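Local atomic coordinates of CRISPR system Cmr subunit Cmr1-1 (PDB entry 4W8Z), a protein that forms part of the cap of the type III-B Cmr ribonucleoprotein complex, an RNA-binding assembly of the CRISPR antiviral defence of Pyrococcus furiosus. Residues A[24-29]-A[114-119]; A[186-191]-A[336-341]; A[67-72]-A[78-83]. All blocks are in the same frame, centred on the assembly; numbering follows the deposited sequence.

In the fold
Contacts 1 and 3 belong to the N-terminal RAMP part of the chain, and contact 3 falls in sequence between the two segments of contact 1; their centres are about 26 Å apart. Contact 2 joins elements of the C-terminal part and lies across the centre of the chain, its centre about 37 Å from that of contact 1. All three are partly buried, but they hold different elements: contact 1 links two loops, contact 2 lays a helix start against side chains of an outer strand, and contact 3 ties a helix end to the strand that follows. Contact 1 rests on three methyl-bearing side chains, contact 2 adds a CH-pi interaction, and only in contact 3 does a backbone hydrogen bond, a weak one, cross between the segments.

Contact 1 of 3, residues A[24-29]-A[114-119]; sequences EVLTRE and RGTITH
The CA atoms of L26 and T116 are the closest pair across the contact, 8.7 Å apart, where residues 24-29, whose backbone angles are helical, pass the end of the helix 106-113. No hydrogen bond crosses; methyl groups do the joining. CD1 of L26 rests 3.7 Å from CG2 of T116. CD2 of L26 also comes within 4.0 Å of T116 CG2, so the leucine fork straddles one threonine methyl. That methyl stands trans to the backbone N of T116, which turns the apolar branch of the residue to the leucine. I117 crosses L26 at about a right angle and offers only its CG2, 3.9 Å from L26 CD1; it is buried and packs also on I108 and L111 of the helix 106-113. Leucine suits its place because its branched end reaches two neighbours at once. L26 also touches V33 of its own loop. Before T116, G115 ends the helix 106-113 in a Schellman motif with a phi of 73°, which suits glycine. In the ferredoxin-like RAMP fold, this brings the loop between strand 8-16 and helix 38-54 against the connection from strand 79-84 to strand 126-133.

Contact 2 of 3, residues A[186-191]-A[336-341]; sequences NSIDEF and TKVWGG
Both F191 and V338 set a carbon trans to the backbone N, the phenylalanine its CG (chi1 -162°) and the valine its CG1 (chi1 179°), bringing a methyl over a ring. V338 CG1 sits 3.9 Å from the centroid of the F191 ring, 15° off its normal, in a CH-pi contact displaced toward the CG end of the ring, where F191 CG is 3.8 Å away. In a second, looser touch I188 CG2 meets T336 CG2 tip to tip at 4.2 Å. T336 and V338, beta-branched, suit an extended chain and supply methyls close to the backbone, as I188 does from the helix, where phenylalanine gives a broad flat face; F185 stacks with the same ring. S187 N-caps helix 188-206, its OG accepting from E190 N at 3.1 Å. E190 OE1 also accepts from the backbone N of N186, from above the carboxylate plane. V338 and W339 both face V228 in a classic beta bulge, at the chain's corner. With no hydrogen bond or salt bridge between the segments, the contact depends on dispersion and the CH-pi term; polar groups pair elsewhere, S187 and E190 at the helix start and K337 with E229 of strand 226-231.

Contact 3 of 3, residues A[67-72]-A[78-83]; sequences QVFGST and VKISVT
V68 and V78 form the closely packed part of this contact, where the last turn of helix 58-69 meets the start of strand 79-84. Their CA atoms are 6.3 Å apart, the CG1 methyls touch at 4.1 Å, and V78 N gives a weak hydrogen bond to V68 O (3.5 Å, 130°). V78 carries CG1 between its backbone N and carbonyl carbon (chi1 62°), which turns that methyl toward V68. Both valines are buried, and their compact, branched side chains fill the space between two closely placed backbones. One residue further along the helix and two along the strand, the second touch is smaller, a single methyl at a ring edge: I80 CD1 lies 3.9 Å from F69 CE1, while V68 CG1 lies over one of the ring's faces, so the phenylalanine is held partly by its own neighbour. The outer side is looser. K79 points away from the helix on the exposed side of the strand, as a charged residue in an alternating strand would. G70 leaves the helix with a phi of 82°, in a backbone shape where a CB would run into the preceding carbonyl, hence glycine. Around this corner, helix 136-152 packs on V68 and V78 through V138, while helix 38-54 meets F69 through R43 and I80 through K39 and M42; strand 126-133 pairs with strand 79-84, an outermost strand of the four-stranded sheet.

Contact 1 of 3, residues A[24-29]-A[114-119]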
loop_
_atom_site.group_PDB
_atom_site.type_symbol
_atom_site.label_atom_id
_atom_site.label_comp_id
_atom_site.label_asym_id
_atom_site.label_seq_id
_atom_site.Cartn_x
_atom_site.Cartn_y
_atom_site.Cartn_z
ATOM N N GLU A 24 11.970 11.187 -0.017
ATOM C CA GLU A 24 12.762 10.724 -1.157
ATOM C C GLU A 24 14.202 11.232 -1.094
ATOM O O GLU A 24 15.117 10.600 -1.623
ATOM C CB GLU A 24 12.118 11.161 -2.471
ATOM C CG GLU A 24 10.816 10.453 -2.775
ATOM C CD GLU A 24 10.328 10.703 -4.191
ATOM O OE1 GLU A 24 10.665 9.896 -5.084
ATOM O OE2 GLU A 24 9.604 11.699 -4.408
ATOM N N VAL A 25 14.389 12.374 -0.442
ATOM C CA VAL A 25 15.708 12.961 -0.256
ATOM C C VAL A 25 16.659 12.013 0.475
ATOM O O VAL A 25 17.822 11.878 0.096
ATOM C CB VAL A 25 15.615 14.296 0.524
ATOM C CG1 VAL A 25 16.988 14.756 0.966
ATOM C CG2 VAL A 25 14.948 15.365 -0.330
ATOM N N LEU A 26 16.155 11.345 1.508
ATOM C CA LEU A 26 16.989 10.488 2.352
ATOM C C LEU A 26 17.402 9.164 1.707
ATOM O O LEU A 26 18.330 8.506 2.179
ATOM C CB LEU A 26 16.269 10.180 3.667
ATOM C CG LEU A 26 15.915 11.345 4.589
ATOM C CD1 LEU A 26 15.512 10.815 5.956
ATOM C CD2 LEU A 26 17.071 12.324 4.703
ATOM N N THR A 27 16.713 8.772 0.638
ATOM C CA THR A 27 16.888 7.442 0.060
ATOM C C THR A 27 18.299 7.207 -0.482
ATOM O O THR A 27 18.752 6.066 -0.559
ATOM C CB THR A 27 15.867 7.177 -1.082
ATOM O OG1 THR A 27 14.576 7.678 -0.711
ATOM C CG2 THR A 27 15.754 5.685 -1.368
ATOM N N ARG A 28 19.001 8.277 -0.845
ATOM C CA ARG A 28 20.330 8.118 -1.428
ATOM C C ARG A 28 21.344 7.600 -0.409
ATOM O O ARG A 28 22.120 6.702 -0.715
ATOM C CB ARG A 28 20.829 9.433 -2.032
ATOM C CG ARG A 28 21.773 9.227 -3.210
ATOM C CD ARG A 28 22.929 10.209 -3.195
ATOM N NE ARG A 28 23.968 9.824 -4.146
ATOM C CZ ARG A 28 25.248 10.177 -4.049
ATOM N NH1 ARG A 28 25.661 10.924 -3.032
ATOM N NH2 ARG A 28 26.118 9.775 -4.967
ATOM N N GLU A 29 21.336 8.159 0.796
ATOM C CA GLU A 29 22.287 7.748 1.826
ATOM C C GLU A 29 21.817 6.505 2.570
ATOM O O GLU A 29 22.625 5.662 2.958
ATOM C CB GLU A 29 22.523 8.883 2.821
ATOM C CG GLU A 29 23.140 10.124 2.215
ATOM C CD GLU A 29 23.021 11.331 3.123
ATOM O OE1 GLU A 29 22.944 11.146 4.359
ATOM O OE2 GLU A 29 22.996 12.465 2.598
ATOM N N ARG A 114 17.408 11.313 16.099
ATOM C CA ARG A 114 18.691 11.636 15.482
ATOM C C ARG A 114 18.661 12.984 14.760
ATOM O O ARG A 114 19.686 13.457 14.275
ATOM C CB ARG A 114 19.106 10.546 14.492
ATOM C CG ARG A 114 19.637 9.269 15.109
ATOM C CD ARG A 114 20.545 8.562 14.111
ATOM N NE ARG A 114 20.038 8.688 12.744
ATOM C CZ ARG A 114 20.769 8.479 11.651
ATOM N NH1 ARG A 114 22.046 8.139 11.761
ATOM N NH2 ARG A 114 20.224 8.619 10.449
ATOM N N GLY A 115 17.480 13.588 14.673
ATOM C CA GLY A 115 17.327 14.873 14.015
ATOM C C GLY A 115 17.420 14.813 12.500
ATOM O O GLY A 115 17.567 15.842 11.844
ATOM N N THR A 116 17.328 13.610 11.936
ATOM C CA THR A 116 17.400 13.445 10.487
ATOM C C THR A 116 16.128 13.969 9.810
ATOM O O THR A 116 16.159 14.412 8.659
ATOM C CB THR A 116 17.635 11.971 10.106
ATOM O OG1 THR A 116 18.810 11.492 10.772
ATOM C CG2 THR A 116 17.825 11.819 8.605
ATOM N N ILE A 117 15.011 13.926 10.529
ATOM C CA ILE A 117 13.785 14.560 10.055
ATOM C C ILE A 117 13.208 15.463 11.142
ATOM O O ILE A 117 13.314 15.165 12.333
ATOM C CB ILE A 117 12.721 13.525 9.620
ATOM C CG1 ILE A 117 12.302 12.639 10.791
ATOM C CG2 ILE A 117 13.234 12.670 8.471
ATOM C CD1 ILE A 117 11.306 11.567 10.405
ATOM N N THR A 118 12.608 16.574 10.724
ATOM C CA THR A 118 12.040 17.534 11.664
ATOM C C THR A 118 10.571 17.810 11.371
ATOM O O THR A 118 9.804 18.163 12.268
ATOM C CB THR A 118 12.816 18.866 11.648
ATOM O OG1 THR A 118 13.136 19.221 10.297
ATOM C CG2 THR A 118 14.101 18.737 12.445
ATOM N N HIS A 119 10.180 17.641 10.112
ATOM C CA HIS A 119 8.800 17.887 9.715
ATOM C C HIS A 119 8.170 16.694 9.001
ATOM O O HIS A 119 8.866 15.843 8.445
ATOM C CB HIS A 119 8.719 19.127 8.822
ATOM C CG HIS A 119 9.224 20.375 9.476
ATOM N ND1 HIS A 119 10.567 20.638 9.637
ATOM C CD2 HIS A 119 8.565 21.430 10.011
ATOM C CE1 HIS A 119 10.713 21.805 10.241
ATOM N NE2 HIS A 119 9.515 22.305 10.479
#

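Contact 2 of 3, residues A[186-191]-A[336-341]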
loop_
_atom_site.group_PDB
_atom_site.type_symbol
_atom_site.label_atom_id
_atom_site.label_comp_id
_atom_site.label_asym_id
_atom_site.label_seq_id
_atom_site.Cartn_x
_atom_site.Cartn_y
_atom_site.Cartn_z
ATOM N N ASN A 186 -19.136 4.224 0.977
ATOM C CA ASN A 186 -20.221 4.385 1.939
ATOM C C ASN A 186 -20.507 3.097 2.698
ATOM O O ASN A 186 -21.066 3.119 3.792
ATOM C CB ASN A 186 -21.488 4.866 1.232
ATOM C CG ASN A 186 -21.458 6.350 0.940
ATOM O OD1 ASN A 186 -20.468 7.026 1.209
ATOM N ND2 ASN A 186 -22.545 6.867 0.386
ATOM N N SER A 187 -20.122 1.973 2.107
ATOM C CA SER A 187 -20.287 0.678 2.747
ATOM C C SER A 187 -19.151 -0.246 2.336
ATOM O O SER A 187 -18.413 0.056 1.401
ATOM C CB SER A 187 -21.626 0.055 2.372
ATOM O OG SER A 187 -21.616 -0.353 1.016
ATOM N N ILE A 188 -19.016 -1.371 3.031
ATOM C CA ILE A 188 -18.023 -2.377 2.670
ATOM C C ILE A 188 -18.398 -3.003 1.331
ATOM O O ILE A 188 -17.534 -3.397 0.544
ATOM C CB ILE A 188 -17.897 -3.468 3.762
ATOM C CG1 ILE A 188 -17.351 -2.856 5.054
ATOM C CG2 ILE A 188 -17.002 -4.618 3.302
ATOM C CD1 ILE A 188 -16.964 -3.878 6.108
ATOM N N ASP A 189 -19.698 -3.077 1.066
ATOM C CA ASP A 189 -20.180 -3.653 -0.181
ATOM C C ASP A 189 -19.812 -2.798 -1.392
ATOM O O ASP A 189 -19.539 -3.332 -2.464
ATOM C CB ASP A 189 -21.692 -3.864 -0.123
ATOM C CG ASP A 189 -22.075 -5.096 0.674
ATOM O OD1 ASP A 189 -21.231 -6.009 0.809
ATOM O OD2 ASP A 189 -23.225 -5.154 1.160
ATOM N N GLU A 190 -19.806 -1.478 -1.223
ATOM C CA GLU A 190 -19.344 -0.590 -2.286
ATOM C C GLU A 190 -17.874 -0.858 -2.592
ATOM O O GLU A 190 -17.450 -0.812 -3.749
ATOM C CB GLU A 190 -19.543 0.878 -1.909
ATOM C CG GLU A 190 -20.922 1.424 -2.241
ATOM C CD GLU A 190 -21.060 2.903 -1.925
ATOM O OE1 GLU A 190 -20.078 3.506 -1.444
ATOM O OE2 GLU A 190 -22.152 3.460 -2.158
ATOM N N PHE A 191 -17.108 -1.134 -1.542
ATOM C CA PHE A 191 -15.700 -1.485 -1.664
ATOM C C PHE A 191 -15.560 -2.791 -2.454
ATOM O O PHE A 191 -14.802 -2.860 -3.423
ATOM C CB PHE A 191 -15.069 -1.608 -0.269
ATOM C CG PHE A 191 -13.563 -1.538 -0.253
ATOM C CD1 PHE A 191 -12.829 -1.535 -1.428
ATOM C CD2 PHE A 191 -12.881 -1.479 0.953
ATOM C CE1 PHE A 191 -11.447 -1.476 -1.402
ATOM C CE2 PHE A 191 -11.502 -1.415 0.987
ATOM C CZ PHE A 191 -10.782 -1.414 -0.190
ATOM N N THR A 336 -13.374 -8.606 8.213
ATOM C CA THR A 336 -14.216 -8.858 7.048
ATOM C C THR A 336 -13.394 -8.972 5.774
ATOM O O THR A 336 -12.595 -8.091 5.467
ATOM C CB THR A 336 -15.258 -7.748 6.856
ATOM O OG1 THR A 336 -16.116 -7.697 8.000
ATOM C CG2 THR A 336 -16.088 -8.000 5.601
ATOM N N LYS A 337 -13.592 -10.059 5.032
ATOM C CA LYS A 337 -12.925 -10.235 3.749
ATOM C C LYS A 337 -13.568 -9.350 2.683
ATOM O O LYS A 337 -14.780 -9.404 2.468
ATOM C CB LYS A 337 -12.963 -11.702 3.321
ATOM C CG LYS A 337 -12.169 -12.015 2.056
ATOM C CD LYS A 337 -11.195 -13.168 2.278
ATOM C CE LYS A 337 -9.951 -12.709 3.033
ATOM N NZ LYS A 337 -9.033 -13.836 3.395
ATOM N N VAL A 338 -12.752 -8.529 2.029
ATOM C CA VAL A 338 -13.232 -7.604 1.005
ATOM C C VAL A 338 -13.010 -8.183 -0.391
ATOM O O VAL A 338 -13.847 -8.031 -1.284
ATOM C CB VAL A 338 -12.527 -6.231 1.117
ATOM C CG1 VAL A 338 -13.010 -5.284 0.030
ATOM C CG2 VAL A 338 -12.757 -5.626 2.494
ATOM N N TRP A 339 -11.883 -8.868 -0.560
ATOM C CA TRP A 339 -11.497 -9.437 -1.844
ATOM C C TRP A 339 -10.664 -10.699 -1.629
ATOM O O TRP A 339 -9.697 -10.688 -0.871
ATOM C CB TRP A 339 -10.722 -8.406 -2.662
ATOM C CG TRP A 339 -10.294 -8.879 -4.011
ATOM C CD1 TRP A 339 -9.053 -9.319 -4.368
ATOM C CD2 TRP A 339 -11.098 -8.950 -5.193
ATOM N NE1 TRP A 339 -9.034 -9.663 -5.695
ATOM C CE2 TRP A 339 -10.278 -9.448 -6.226
ATOM C CE3 TRP A 339 -12.432 -8.644 -5.479
ATOM C CZ2 TRP A 339 -10.750 -9.649 -7.526
ATOM C CZ3 TRP A 339 -12.898 -8.843 -6.769
ATOM C CH2 TRP A 339 -12.060 -9.340 -7.775
ATOM N N GLY A 340 -11.050 -11.788 -2.285
ATOM C CA GLY A 340 -10.378 -13.058 -2.094
ATOM C C GLY A 340 -9.750 -13.594 -3.362
ATOM O O GLY A 340 -10.421 -14.237 -4.170
ATOM N N GLY A 341 -8.460 -13.328 -3.538
ATOM C CA GLY A 341 -7.715 -13.845 -4.674
ATOM C C GLY A 341 -7.275 -15.275 -4.431
ATOM O O GLY A 341 -6.904 -15.987 -5.362
#

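Contact 3 of 3, residues A[67-72]-A[78-83]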
loop_
_atom_site.group_PDB
_atom_site.type_symbol
_atom_site.label_atom_id
_atom_site.label_comp_id
_atom_site.label_asym_id
_atom_site.label_seq_id
_atom_site.Cartn_x
_atom_site.Cartn_y
_atom_site.Cartn_z
ATOM N N GLN A 67 4.701 2.744 -22.189
ATOM C CA GLN A 67 3.858 3.433 -23.155
ATOM C C GLN A 67 2.927 4.431 -22.465
ATOM O O GLN A 67 2.531 5.434 -23.059
ATOM C CB GLN A 67 3.049 2.426 -23.971
ATOM C CG GLN A 67 2.712 2.898 -25.370
ATOM C CD GLN A 67 1.993 1.841 -26.186
ATOM O OE1 GLN A 67 1.695 0.754 -25.689
ATOM N NE2 GLN A 67 1.711 2.155 -27.447
ATOM N N VAL A 68 2.584 4.158 -21.210
ATOM C CA VAL A 68 1.734 5.064 -20.445
ATOM C C VAL A 68 2.564 6.060 -19.638
ATOM O O VAL A 68 2.324 7.266 -19.694
ATOM C CB VAL A 68 0.800 4.298 -19.482
ATOM C CG1 VAL A 68 -0.025 5.273 -18.658
ATOM C CG2 VAL A 68 -0.108 3.348 -20.251
ATOM N N PHE A 69 3.548 5.557 -18.900
ATOM C CA PHE A 69 4.288 6.386 -17.951
ATOM C C PHE A 69 5.637 6.895 -18.463
ATOM O O PHE A 69 6.300 7.683 -17.784
ATOM C CB PHE A 69 4.509 5.611 -16.653
ATOM C CG PHE A 69 3.262 5.407 -15.845
ATOM C CD1 PHE A 69 2.838 6.376 -14.951
ATOM C CD2 PHE A 69 2.515 4.245 -15.973
ATOM C CE1 PHE A 69 1.694 6.195 -14.202
ATOM C CE2 PHE A 69 1.369 4.056 -15.224
ATOM C CZ PHE A 69 0.959 5.032 -14.336
ATOM N N GLY A 70 6.049 6.451 -19.646
ATOM C CA GLY A 70 7.317 6.884 -20.208
ATOM C C GLY A 70 8.512 6.118 -19.669
ATOM O O GLY A 70 8.422 5.442 -18.643
ATOM N N SER A 71 9.639 6.223 -20.368
ATOM C CA SER A 71 10.864 5.545 -19.957
ATOM C C SER A 71 12.087 6.408 -20.250
ATOM O O SER A 71 11.981 7.629 -20.370
ATOM C CB SER A 71 10.991 4.189 -20.658
ATOM O OG SER A 71 11.223 4.342 -22.048
ATOM N N THR A 72 13.246 5.767 -20.361
ATOM C CA THR A 72 14.482 6.466 -20.696
ATOM C C THR A 72 14.552 6.747 -22.195
ATOM O O THR A 72 15.181 7.712 -22.627
ATOM C CB THR A 72 15.721 5.659 -20.271
ATOM N N VAL A 78 1.001 10.370 -20.539
ATOM C CA VAL A 78 0.211 11.084 -19.542
ATOM C C VAL A 78 1.093 12.051 -18.752
ATOM O O VAL A 78 2.256 11.758 -18.473
ATOM C CB VAL A 78 -0.503 10.106 -18.565
ATOM C CG1 VAL A 78 0.504 9.287 -17.781
ATOM C CG2 VAL A 78 -1.427 10.858 -17.617
ATOM N N LYS A 79 0.544 13.215 -18.418
ATOM C CA LYS A 79 1.241 14.184 -17.580
ATOM C C LYS A 79 0.621 14.224 -16.186
ATOM O O LYS A 79 -0.550 14.569 -16.031
ATOM C CB LYS A 79 1.202 15.576 -18.213
ATOM C CG LYS A 79 1.907 16.648 -17.396
ATOM C CD LYS A 79 1.574 18.041 -17.906
ATOM C CE LYS A 79 2.207 19.118 -17.040
ATOM N NZ LYS A 79 1.675 20.473 -17.365
ATOM N N ILE A 80 1.409 13.872 -15.175
ATOM C CA ILE A 80 0.927 13.853 -13.797
ATOM C C ILE A 80 1.513 15.002 -12.991
ATOM O O ILE A 80 2.729 15.106 -12.849
ATOM C CB ILE A 80 1.274 12.529 -13.096
ATOM C CG1 ILE A 80 0.744 11.343 -13.905
ATOM C CG2 ILE A 80 0.729 12.522 -11.674
ATOM C CD1 ILE A 80 1.259 10.004 -13.434
ATOM N N SER A 81 0.649 15.860 -12.460
ATOM C CA SER A 81 1.100 17.004 -11.678
ATOM C C SER A 81 0.628 16.909 -10.233
ATOM O O SER A 81 -0.568 16.797 -9.967
ATOM C CB SER A 81 0.607 18.302 -12.312
ATOM O OG SER A 81 0.993 18.366 -13.672
ATOM N N VAL A 82 1.575 16.947 -9.303
ATOM C CA VAL A 82 1.254 16.839 -7.886
ATOM C C VAL A 82 1.769 18.052 -7.121
ATOM O O VAL A 82 2.975 18.276 -7.038
ATOM C CB VAL A 82 1.859 15.563 -7.256
ATOM C CG1 VAL A 82 1.308 15.360 -5.861
ATOM C CG2 VAL A 82 1.585 14.341 -8.122
ATOM N N THR A 83 0.857 18.841 -6.566
ATOM C CA THR A 83 1.255 19.966 -5.730
ATOM C C THR A 83 0.623 19.845 -4.349
ATOM O O THR A 83 -0.595 19.720 -4.227
ATOM C CB THR A 83 0.864 21.325 -6.360
ATOM O OG1 THR A 83 -0.528 21.322 -6.686
ATOM C CG2 THR A 83 1.676 21.588 -7.623
#